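Long-range contacts in putative mandelate racemase (Bordetella bronchiseptica, PDB 3OZY), which is of unknown function but, as a magnesium-binding member of the enolase superfamily, probably abstracts a proton next to the carboxylate of an acid substrate: residues V38-D43 and I112-L117; A121-I126 and Q357-G362; K171-R176 and L199-Q204; C223-E228 and R249-E254. One frame throughout, in Å; residues are numbered along the deposited sequence.

Interaction 1. Residues V38-D43 and I112-L117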
# COMPACT_ATOMS: atom_id res chain seq x y z
N VAL A 38 -11.04 -11.64 -12.94
CA VAL A 38 -10.35 -10.93 -14.01
C VAL A 38 -10.46 -11.75 -15.29
O VAL A 38 -10.35 -12.97 -15.26
CB VAL A 38 -8.86 -10.73 -13.67
CG1 VAL A 38 -8.13 -10.01 -14.81
CG2 VAL A 38 -8.73 -9.95 -12.36
N GLU A 39 -10.69 -11.05 -16.40
CA GLU A 39 -10.74 -11.69 -17.71
C GLU A 39 -9.89 -10.88 -18.68
O GLU A 39 -10.18 -9.71 -18.95
CB GLU A 39 -12.19 -11.78 -18.20
CG GLU A 39 -12.34 -12.53 -19.52
CD GLU A 39 -13.76 -12.49 -20.07
OE1 GLU A 39 -14.67 -12.00 -19.37
OE2 GLU A 39 -13.96 -12.94 -21.21
N VAL A 40 -8.81 -11.48 -19.18
CA VAL A 40 -7.97 -10.83 -20.18
C VAL A 40 -8.25 -11.46 -21.54
O VAL A 40 -8.09 -12.67 -21.72
CB VAL A 40 -6.47 -10.96 -19.84
CG1 VAL A 40 -5.61 -10.41 -20.98
CG2 VAL A 40 -6.17 -10.25 -18.53
N ARG A 41 -8.68 -10.63 -22.49
CA ARG A 41 -9.03 -11.11 -23.82
C ARG A 41 -7.97 -10.71 -24.84
O ARG A 41 -7.26 -9.73 -24.66
CB ARG A 41 -10.37 -10.53 -24.26
CG ARG A 41 -11.54 -10.95 -23.38
CD ARG A 41 -12.82 -10.28 -23.87
NE ARG A 41 -14.01 -10.80 -23.20
CZ ARG A 41 -15.25 -10.42 -23.50
NH1 ARG A 41 -15.46 -9.53 -24.46
NH2 ARG A 41 -16.28 -10.94 -22.85
N THR A 42 -7.88 -11.49 -25.91
CA THR A 42 -6.93 -11.20 -26.99
C THR A 42 -7.62 -11.19 -28.35
O THR A 42 -8.75 -11.66 -28.50
CB THR A 42 -5.80 -12.24 -27.07
OG1 THR A 42 -6.36 -13.55 -27.23
CG2 THR A 42 -4.92 -12.20 -25.82
N ASP A 43 -6.91 -10.66 -29.34
CA ASP A 43 -7.44 -10.57 -30.69
C ASP A 43 -7.81 -11.92 -31.30
O ASP A 43 -8.77 -12.01 -32.07
CB ASP A 43 -6.49 -9.78 -31.61
CG ASP A 43 -5.06 -10.32 -31.61
OD1 ASP A 43 -4.73 -11.24 -30.82
OD2 ASP A 43 -4.25 -9.81 -32.42
N ILE A 112 -1.99 -13.33 -12.72
CA ILE A 112 -2.53 -14.69 -12.76
C ILE A 112 -3.25 -14.93 -14.08
O ILE A 112 -3.07 -15.98 -14.70
CB ILE A 112 -3.46 -14.97 -11.56
CG1 ILE A 112 -2.63 -15.10 -10.27
CG2 ILE A 112 -4.24 -16.25 -11.78
CD1 ILE A 112 -3.43 -15.07 -8.98
N ALA A 113 -4.05 -13.96 -14.53
CA ALA A 113 -4.76 -14.12 -15.79
C ALA A 113 -3.79 -14.27 -16.97
O ALA A 113 -4.05 -15.05 -17.89
CB ALA A 113 -5.73 -12.96 -16.02
N LEU A 114 -2.68 -13.55 -16.95
CA LEU A 114 -1.69 -13.68 -18.01
C LEU A 114 -1.06 -15.07 -18.01
O LEU A 114 -0.81 -15.63 -19.07
CB LEU A 114 -0.62 -12.59 -17.91
CG LEU A 114 -1.11 -11.17 -18.17
CD1 LEU A 114 0.00 -10.17 -17.95
CD2 LEU A 114 -1.66 -11.04 -19.60
N TRP A 115 -0.81 -15.62 -16.83
CA TRP A 115 -0.26 -16.98 -16.74
C TRP A 115 -1.29 -18.02 -17.20
O TRP A 115 -0.94 -19.00 -17.86
CB TRP A 115 0.24 -17.28 -15.32
CG TRP A 115 1.63 -16.77 -15.07
CD1 TRP A 115 2.00 -15.61 -14.43
CD2 TRP A 115 2.85 -17.41 -15.46
NE1 TRP A 115 3.37 -15.49 -14.40
CE2 TRP A 115 3.91 -16.59 -15.02
CE3 TRP A 115 3.14 -18.60 -16.13
CZ2 TRP A 115 5.25 -16.93 -15.24
CZ3 TRP A 115 4.47 -18.93 -16.35
CH2 TRP A 115 5.51 -18.10 -15.90
N ASP A 116 -2.55 -17.81 -16.84
CA ASP A 116 -3.61 -18.70 -17.30
C ASP A 116 -3.68 -18.65 -18.82
O ASP A 116 -3.75 -19.69 -19.48
CB ASP A 116 -4.95 -18.29 -16.66
CG ASP A 116 -6.10 -19.19 -17.06
OD1 ASP A 116 -5.97 -20.43 -16.95
OD2 ASP A 116 -7.14 -18.66 -17.48
N LEU A 117 -3.63 -17.45 -19.37
CA LEU A 117 -3.67 -17.24 -20.81
C LEU A 117 -2.50 -17.96 -21.48
O LEU A 117 -2.68 -18.68 -22.46
CB LEU A 117 -3.65 -15.74 -21.11
CG LEU A 117 -4.05 -15.25 -22.50
CD1 LEU A 117 -4.39 -13.77 -22.45
CD2 LEU A 117 -2.97 -15.51 -23.55

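Interaction 2. Residues A121-I126 and Q357-G362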
# COMPACT_ATOMS: atom_id res chain seq x y z
N ALA A 121 -2.75 -20.95 -24.14
CA ALA A 121 -2.14 -20.81 -25.46
C ALA A 121 -1.20 -21.97 -25.76
O ALA A 121 -1.11 -22.43 -26.90
CB ALA A 121 -1.40 -19.48 -25.56
N MET A 122 -0.50 -22.44 -24.73
CA MET A 122 0.45 -23.54 -24.89
C MET A 122 -0.18 -24.92 -24.70
O MET A 122 0.46 -25.94 -24.93
CB MET A 122 1.61 -23.40 -23.89
CG MET A 122 2.45 -22.16 -24.06
SD MET A 122 3.80 -22.16 -22.87
CE MET A 122 4.66 -20.67 -23.34
N ASN A 123 -1.44 -24.94 -24.25
CA ASN A 123 -2.12 -26.19 -23.89
C ASN A 123 -1.38 -26.97 -22.80
O ASN A 123 -1.23 -28.19 -22.88
CB ASN A 123 -2.37 -27.08 -25.12
CG ASN A 123 -3.50 -28.07 -24.88
OD1 ASN A 123 -4.43 -27.79 -24.13
ND2 ASN A 123 -3.41 -29.23 -25.52
N GLN A 124 -0.93 -26.25 -21.77
CA GLN A 124 -0.21 -26.85 -20.65
C GLN A 124 -0.69 -26.28 -19.32
O GLN A 124 -0.95 -25.08 -19.23
CB GLN A 124 1.29 -26.58 -20.78
CG GLN A 124 1.97 -27.24 -21.96
CD GLN A 124 2.11 -28.73 -21.78
OE1 GLN A 124 2.09 -29.24 -20.67
NE2 GLN A 124 2.22 -29.45 -22.90
N PRO A 125 -0.77 -27.12 -18.28
CA PRO A 125 -1.04 -26.62 -16.93
C PRO A 125 0.10 -25.70 -16.48
O PRO A 125 1.25 -25.92 -16.86
CB PRO A 125 -1.01 -27.88 -16.06
CG PRO A 125 -1.07 -29.03 -17.00
CD PRO A 125 -0.51 -28.57 -18.29
N ILE A 126 -0.22 -24.68 -15.69
CA ILE A 126 0.81 -23.76 -15.23
C ILE A 126 1.96 -24.50 -14.54
O ILE A 126 3.12 -24.17 -14.78
CB ILE A 126 0.22 -22.65 -14.34
CG1 ILE A 126 -0.57 -21.67 -15.22
CG2 ILE A 126 1.32 -21.92 -13.59
CD1 ILE A 126 -1.53 -20.78 -14.44
N GLN A 357 -5.53 -30.25 -13.66
CA GLN A 357 -4.73 -30.88 -14.71
C GLN A 357 -4.91 -30.30 -16.11
O GLN A 357 -4.17 -30.65 -17.03
CB GLN A 357 -4.96 -32.39 -14.71
CG GLN A 357 -4.43 -33.07 -13.45
CD GLN A 357 -2.96 -32.77 -13.23
OE1 GLN A 357 -2.18 -32.73 -14.18
NE2 GLN A 357 -2.57 -32.56 -11.96
N GLY A 358 -5.89 -29.43 -16.29
CA GLY A 358 -6.12 -28.82 -17.59
C GLY A 358 -5.12 -27.73 -17.92
O GLY A 358 -4.18 -27.47 -17.16
N PRO A 359 -5.29 -27.08 -19.08
CA PRO A 359 -4.39 -26.00 -19.48
C PRO A 359 -4.54 -24.76 -18.61
O PRO A 359 -5.63 -24.48 -18.12
CB PRO A 359 -4.83 -25.68 -20.92
CG PRO A 359 -5.68 -26.84 -21.35
CD PRO A 359 -6.29 -27.40 -20.11
N GLY A 360 -3.46 -24.01 -18.45
CA GLY A 360 -3.49 -22.79 -17.65
C GLY A 360 -3.76 -23.13 -16.19
O GLY A 360 -3.14 -24.03 -15.61
N LEU A 361 -4.71 -22.41 -15.58
CA LEU A 361 -5.12 -22.74 -14.22
C LEU A 361 -5.74 -24.14 -14.16
O LEU A 361 -5.75 -24.76 -13.10
CB LEU A 361 -6.09 -21.69 -13.67
CG LEU A 361 -5.47 -20.33 -13.33
CD1 LEU A 361 -6.55 -19.28 -13.21
CD2 LEU A 361 -4.66 -20.44 -12.03
N GLY A 362 -6.26 -24.60 -15.29
CA GLY A 362 -6.58 -26.01 -15.43
C GLY A 362 -8.00 -26.46 -15.15
O GLY A 362 -8.25 -27.65 -14.96

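Interaction 3. Residues K171-R176 and L199-Q204. With MG (magnesium ion), chain C; ACY (acetic acid), chain H; ACY (acetic acid), chain I.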
# COMPACT_ATOMS: atom_id res chain seq x y z
N LYS A 171 -5.98 -25.11 11.09
CA LYS A 171 -5.60 -23.83 11.69
C LYS A 171 -6.70 -23.28 12.60
O LYS A 171 -7.89 -23.39 12.29
CB LYS A 171 -5.26 -22.83 10.58
CG LYS A 171 -4.65 -21.50 11.06
CD LYS A 171 -3.87 -20.79 9.96
CE LYS A 171 -4.78 -20.00 9.04
NZ LYS A 171 -3.98 -19.41 7.92
N LEU A 172 -6.28 -22.69 13.71
CA LEU A 172 -7.15 -22.05 14.69
C LEU A 172 -6.93 -20.54 14.71
O LEU A 172 -5.79 -20.08 14.81
CB LEU A 172 -6.86 -22.59 16.09
CG LEU A 172 -7.62 -21.92 17.24
CD1 LEU A 172 -9.11 -22.31 17.19
CD2 LEU A 172 -7.01 -22.31 18.59
N LYS A 173 -8.02 -19.78 14.63
CA LYS A 173 -7.94 -18.33 14.82
C LYS A 173 -7.91 -17.98 16.30
O LYS A 173 -8.69 -18.52 17.09
CB LYS A 173 -9.15 -17.67 14.16
CG LYS A 173 -9.25 -17.91 12.67
CD LYS A 173 -8.13 -17.18 11.93
CE LYS A 173 -8.36 -17.20 10.44
NZ LYS A 173 -7.43 -16.26 9.73
N VAL A 174 -7.04 -17.05 16.66
CA VAL A 174 -6.88 -16.62 18.04
C VAL A 174 -6.72 -15.11 18.10
O VAL A 174 -6.72 -14.42 17.07
CB VAL A 174 -5.62 -17.27 18.67
CG1 VAL A 174 -5.71 -18.80 18.61
CG2 VAL A 174 -4.34 -16.77 17.99
N GLY A 175 -6.63 -14.57 19.31
CA GLY A 175 -6.21 -13.20 19.47
C GLY A 175 -7.09 -12.29 20.30
O GLY A 175 -6.62 -11.27 20.80
N ARG A 176 -8.37 -12.64 20.44
CA ARG A 176 -9.28 -11.81 21.21
C ARG A 176 -9.24 -12.11 22.70
O ARG A 176 -9.21 -11.20 23.53
CB ARG A 176 -10.71 -11.97 20.71
CG ARG A 176 -11.70 -11.14 21.50
CD ARG A 176 -13.06 -11.13 20.82
NE ARG A 176 -13.61 -12.48 20.72
CZ ARG A 176 -14.73 -12.76 20.06
NH1 ARG A 176 -15.39 -11.78 19.45
NH2 ARG A 176 -15.17 -14.00 20.00
N LEU A 199 -2.02 -25.32 13.50
CA LEU A 199 -1.51 -23.99 13.17
C LEU A 199 -2.37 -22.97 13.89
O LEU A 199 -3.54 -23.22 14.16
CB LEU A 199 -1.64 -23.76 11.67
CG LEU A 199 -0.74 -24.57 10.72
CD1 LEU A 199 -0.79 -26.08 10.93
CD2 LEU A 199 -1.14 -24.22 9.29
N VAL A 200 -1.80 -21.81 14.21
CA VAL A 200 -2.53 -20.75 14.91
C VAL A 200 -2.35 -19.44 14.15
O VAL A 200 -1.28 -19.20 13.57
CB VAL A 200 -2.00 -20.62 16.36
CG1 VAL A 200 -2.48 -19.34 17.01
CG2 VAL A 200 -2.41 -21.84 17.19
N ASP A 201 -3.39 -18.60 14.12
CA ASP A 201 -3.39 -17.37 13.34
C ASP A 201 -4.09 -16.28 14.15
O ASP A 201 -5.29 -16.40 14.44
CB ASP A 201 -4.12 -17.63 12.02
CG ASP A 201 -4.16 -16.43 11.10
OD1 ASP A 201 -3.80 -15.31 11.52
OD2 ASP A 201 -4.60 -16.62 9.94
N ALA A 202 -3.34 -15.24 14.52
CA ALA A 202 -3.86 -14.16 15.36
C ALA A 202 -4.36 -12.95 14.57
O ALA A 202 -4.85 -12.01 15.17
CB ALA A 202 -2.81 -13.72 16.38
N ASN A 203 -4.22 -12.96 13.24
CA ASN A 203 -4.69 -11.82 12.44
C ASN A 203 -4.22 -10.47 12.98
O ASN A 203 -4.98 -9.49 13.00
CB ASN A 203 -6.22 -11.83 12.30
CG ASN A 203 -6.70 -12.88 11.34
OD1 ASN A 203 -7.04 -14.00 11.73
ND2 ASN A 203 -6.75 -12.53 10.06
N GLN A 204 -2.95 -10.41 13.40
CA GLN A 204 -2.32 -9.16 13.86
C GLN A 204 -2.92 -8.61 15.15
O GLN A 204 -2.78 -7.41 15.43
CB GLN A 204 -2.39 -8.06 12.78
CG GLN A 204 -1.96 -8.46 11.39
CD GLN A 204 -1.98 -7.26 10.43
OE1 GLN A 204 -1.31 -6.25 10.67
NE2 GLN A 204 -2.76 -7.37 9.36
MG MG C . -4.10 -15.57 7.93
C ACY H . -12.78 -16.31 21.24
O ACY H . -12.22 -15.19 21.25
OXT ACY H . -14.01 -16.45 21.07
CH3 ACY H . -11.95 -17.53 21.46
C ACY I . -9.73 -14.27 7.83
O ACY I . -9.17 -14.26 8.94
OXT ACY I . -10.48 -15.20 7.44
CH3 ACY I . -9.52 -13.11 6.90
O HOH W 1 -5.22 -17.17 6.59
O HOH W 2 -7.80 -13.95 14.44
O HOH W 3 -3.70 -13.88 9.32
O HOH W 4 -6.16 -14.40 7.82

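Interaction 4. Residues C223-E228 and R249-E254. With MG (magnesium ion), chain C.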
# COMPACT_ATOMS: atom_id res chain seq x y z
N CYS A 223 2.58 -26.58 18.34
CA CYS A 223 2.00 -25.98 17.14
C CYS A 223 3.00 -25.80 16.00
O CYS A 223 4.18 -25.50 16.22
CB CYS A 223 1.35 -24.64 17.47
SG CYS A 223 -0.09 -24.81 18.54
N TYR A 224 2.53 -25.97 14.78
CA TYR A 224 3.38 -25.87 13.59
C TYR A 224 3.85 -24.43 13.31
O TYR A 224 5.03 -24.19 13.04
CB TYR A 224 2.62 -26.43 12.38
CG TYR A 224 3.47 -26.61 11.15
CD1 TYR A 224 4.24 -27.76 10.97
CD2 TYR A 224 3.49 -25.65 10.14
CE1 TYR A 224 5.02 -27.92 9.84
CE2 TYR A 224 4.27 -25.81 9.01
CZ TYR A 224 5.03 -26.94 8.86
OH TYR A 224 5.81 -27.08 7.73
N TRP A 225 2.92 -23.48 13.36
CA TRP A 225 3.27 -22.08 13.17
C TRP A 225 2.33 -21.14 13.90
O TRP A 225 1.24 -21.55 14.32
CB TRP A 225 3.41 -21.72 11.68
CG TRP A 225 2.17 -21.51 10.81
CD1 TRP A 225 0.99 -20.86 11.13
CD2 TRP A 225 2.08 -21.86 9.43
NE1 TRP A 225 0.16 -20.84 10.02
CE2 TRP A 225 0.81 -21.44 8.96
CE3 TRP A 225 2.95 -22.51 8.55
CZ2 TRP A 225 0.40 -21.66 7.64
CZ3 TRP A 225 2.54 -22.72 7.24
CH2 TRP A 225 1.28 -22.30 6.80
N PHE A 226 2.80 -19.90 14.06
CA PHE A 226 2.11 -18.78 14.70
C PHE A 226 2.04 -17.72 13.61
O PHE A 226 3.05 -17.07 13.29
CB PHE A 226 2.98 -18.29 15.87
CG PHE A 226 2.31 -17.34 16.83
CD1 PHE A 226 0.98 -17.01 16.74
CD2 PHE A 226 3.05 -16.83 17.89
CE1 PHE A 226 0.39 -16.16 17.68
CE2 PHE A 226 2.49 -16.00 18.83
CZ PHE A 226 1.16 -15.65 18.73
N GLU A 227 0.86 -17.55 13.02
CA GLU A 227 0.66 -16.69 11.85
C GLU A 227 0.11 -15.32 12.25
O GLU A 227 -0.75 -15.22 13.13
CB GLU A 227 -0.29 -17.39 10.88
CG GLU A 227 -0.81 -16.54 9.76
CD GLU A 227 -1.56 -17.34 8.73
OE1 GLU A 227 -1.52 -18.59 8.79
OE2 GLU A 227 -2.19 -16.73 7.84
N GLU A 228 0.62 -14.27 11.59
CA GLU A 228 0.28 -12.88 11.93
C GLU A 228 0.15 -12.68 13.44
O GLU A 228 -0.87 -12.19 13.94
CB GLU A 228 -0.97 -12.39 11.19
CG GLU A 228 -0.74 -12.20 9.69
CD GLU A 228 -1.79 -11.29 9.07
OE1 GLU A 228 -2.95 -11.31 9.54
OE2 GLU A 228 -1.45 -10.53 8.14
N ARG A 249 7.11 -22.13 14.19
CA ARG A 249 7.51 -21.21 13.12
C ARG A 249 6.76 -19.89 13.24
O ARG A 249 5.55 -19.89 13.50
CB ARG A 249 7.20 -21.84 11.77
CG ARG A 249 7.97 -23.12 11.49
CD ARG A 249 7.22 -24.01 10.49
NE ARG A 249 7.94 -25.27 10.29
CZ ARG A 249 7.87 -26.30 11.12
NH1 ARG A 249 7.10 -26.23 12.20
NH2 ARG A 249 8.58 -27.40 10.88
N ILE A 250 7.46 -18.78 13.03
CA ILE A 250 6.80 -17.48 12.94
C ILE A 250 6.44 -17.23 11.47
O ILE A 250 7.31 -17.21 10.59
CB ILE A 250 7.70 -16.36 13.50
CG1 ILE A 250 8.11 -16.67 14.95
CG2 ILE A 250 7.02 -14.98 13.41
CD1 ILE A 250 6.94 -16.98 15.88
N ALA A 251 5.14 -17.08 11.20
CA ALA A 251 4.63 -16.98 9.84
C ALA A 251 3.88 -15.68 9.62
O ALA A 251 3.13 -15.24 10.48
CB ALA A 251 3.68 -18.16 9.57
N THR A 252 4.08 -15.07 8.46
CA THR A 252 3.29 -13.92 8.07
C THR A 252 3.41 -13.72 6.57
O THR A 252 4.34 -14.22 5.94
CB THR A 252 3.68 -12.63 8.85
OG1 THR A 252 2.74 -11.60 8.56
CG2 THR A 252 5.12 -12.17 8.51
N GLY A 253 2.44 -13.04 5.98
CA GLY A 253 2.60 -12.65 4.59
C GLY A 253 1.36 -12.30 3.80
O GLY A 253 1.49 -11.69 2.74
N GLU A 254 0.17 -12.66 4.27
CA GLU A 254 -1.02 -12.32 3.48
C GLU A 254 -1.21 -10.82 3.33
O GLU A 254 -1.83 -10.36 2.38
CB GLU A 254 -2.28 -12.97 4.05
CG GLU A 254 -2.83 -12.28 5.26
CD GLU A 254 -3.81 -13.16 5.98
OE1 GLU A 254 -4.96 -12.74 6.19
OE2 GLU A 254 -3.43 -14.29 6.32
MG MG C . -4.10 -15.57 7.93
O HOH W 5 0.74 -10.77 6.68
O HOH W 3 -3.70 -13.88 9.32
O HOH W 4 -6.16 -14.40 7.82
O HOH W 1 -5.22 -17.17 6.59

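Interaction 1. Residues V38-D43 and I112-L117
Val40 and Ala113 meet in a purely apolar interface, and the flat groups nearby lie on the other face of the strand: the Arg41 guanidinium receives Glu39 OE2 at its edge, in its own plane, with Arg41 NE to Glu39 OE2 2.9 Å. That oxygen is approached from well above the carboxylate plane, and both groups have further partners in strand 5-16, Glu7 for the arginine and His11 for the glutamate. The contact itself belongs to the N-terminal capping domain of the enolase superfamily, where helix 102-122 packs against the middle strand, 32-42, of a three-stranded antiparallel sheet. The axes of the two short segments come within 8.3 Å and cross at -48°. Ala113 sits at the near point, where its single methyl allows a close approach: CB is 3.7 Å from Val40 CG2 and 4.0 Å from Val38 CG1. Val40 CG1, anti to the backbone N (chi1 174°), heads along the strand instead and meets Leu117 CD1 at 3.9 Å, the two side chains crossing nearly at right angles. Leu114 CD2 makes a longer contact with Val40 CG1, at 4.2 Å, and Leu114 also packs on Ile81 and Leu84 of helix 81-97. At the strand end, Thr42 divides its roles: OG1 is hydrogen-bonded to the carbonyl of Val46, while CG2 reaches Leu117 tip to tip, 3.8 Å from CD1.

Interaction 2. Residues A121-I126 and Q357-G362
Asn123 and Pro359 run side by side, pointing the same way, so that the amide oxygen passes along the proline ring, with Asn123 OD1 3.2 Å from Pro359 CG. Asn123 is the residue of positive phi in the Schellman motif that ends helix 102-122, and its CG, anti to the backbone N (chi1 -158°), swings the amide back toward the loop. Pro125, the N-cap of helix 126-129, lays its ring on carbonyls: CG is 3.5 Å from Gln357 O, and CA is 3.3 Å from Gly358 O. Beside it Ile126 extends CD1 along the backbone of Gly360 to Leu361 CD2, 4.0 Å away. Two bonds form a single beta bridge: Gly360 N donates to Gln124 O (2.8 Å) and Gly360 O accepts from Ile126 N (3.0 Å). Gly360, of positive phi, is the second residue of a type II' turn from Pro359 to Gly362. The bridge ties the link between helices 102-122 and 126-129 to the loop between strand 352-353 and helix 367-372. Around it, Asp116 of helix 102-122 accepts from the backbone N of Leu361, Trp115 packs on Ile126, and His317 of helix 309-321 touches Pro125 and Ile126 while bonding to Leu361 O.

Interaction 3. Residues K171-R176 and L199-Q204
Lys171 and Leu199 pair in a parallel ladder between the second and third strands of the barrel, 169-173 and 197-201, joined through helix 178-192 as a beta-alpha-beta unit. Backbone bonds carry the pairing: Leu172 N to Leu199 O, Asp201 N to Leu172 O, and Val174 N to Asp201 O. Apolar contact fills the helix-facing side, where Val174 CG2 presses on Val200 CG1 at 3.3 Å, tighter than usual for carbon, and also packs on Ala202 CB.

Polar contacts occupy the face bearing Lys171, Lys173 and Asp201. A bend at chi2 (-69°) brings Lys173 NZ back over Asp201, so that it meets OD2 at 2.9 Å from above the carboxylate plane; the same nitrogen lies on a lone pair of Asn203 OD1, 3.0 Å away, in the carbonyl plane. Asp201 OD1 accepts from Asn203 N at 2.9 Å, an Asx turn that helps fix the carboxylate's rotation. Lys171 NZ donates to water 1, forms salt bridges with Glu227 and Glu329, and is hydrogen-bonded to Tyr142.

Metal binding uses Asp201 OD2, 2.3 Å from the magnesium ion. An acetate, probably from the crystallisation liquor, accepts from Lys173 NZ at 2.8 Å. Lys171-Leu172-Lys173 matches the K-x-K motif of mandelate racemase relatives, and a carboxylate held by Lys173 and by water 4 of the magnesium shell is consistent with a substrate acid binding here.

Interaction 4. Residues C223-E228 and R249-E254
Arg249 and Tyr224 stack at the start of a parallel pair, the fourth and fifth strands (225-227 and 249-252) of the enolase-superfamily barrel, joined by a beta-alpha-beta crossover through helix 235-242. Arg249 CB rests beside Trp225 CB at 3.8 Å, and CG passes next to the carbonyl oxygen of Tyr224. CD then rises over the tyrosine face, a CH-pi contact 4.1 Å from the ring centroid, and Arg249 NE continues above Tyr224 CZ. Turned by chi4 of 80°, the guanidinium lies flat on the ring, planes 6° apart and centres 3.8 Å apart; Arg249 CZ lies over Tyr224 CE1, giving a cation-pi stack. Arg249 NH1 points to Tyr224 O at 3.0 Å, in the carbonyl plane and on a lone pair; since Arg249 N donates to the same oxygen, two bonds grip it. Farther along, the methyl of Ala251 sits over the five-membered ring of Trp225, CB 4.0 Å from its centroid.

The metal site lies at and just beyond the C-terminal ends of the strands. Glu228 and Glu254 stack their carboxylates, each accepting from a metal-bound water, 3 and 4 respectively; Glu228 OE2 also accepts from Asn255 ND2, and water 5 bridges it to Thr252 OG1. Glu227 OE1 is held by Lys171. Magnesium, also bound by Asp201, brings two carboxylate oxygens together: Glu227 OE2 and Glu254 OE2 are each 2.2 Å from the ion and only 3.1 Å from each other.

How the interactions relate
From the N terminus, interaction 1 closes first, bringing helix 102-122 back onto strand 32-42 across a largely helical excursion. The end of that same helix opens interaction 2, which spans most of the remaining chain and returns to the loop at 357-362; the two contacts touch through helix 102-122. Interactions 3 and 4 follow in series, both nested inside the loop of interaction 2, and none of the four cross. Interactions 3 and 4 each close one beta-alpha-beta unit, and strands 197-201 and 225-227, being neighbours, unite them round one magnesium ion. Their centres lie 9 Å apart, but more than 30 Å from those of interactions 1 and 2, in the capping domain and its junction with the barrel.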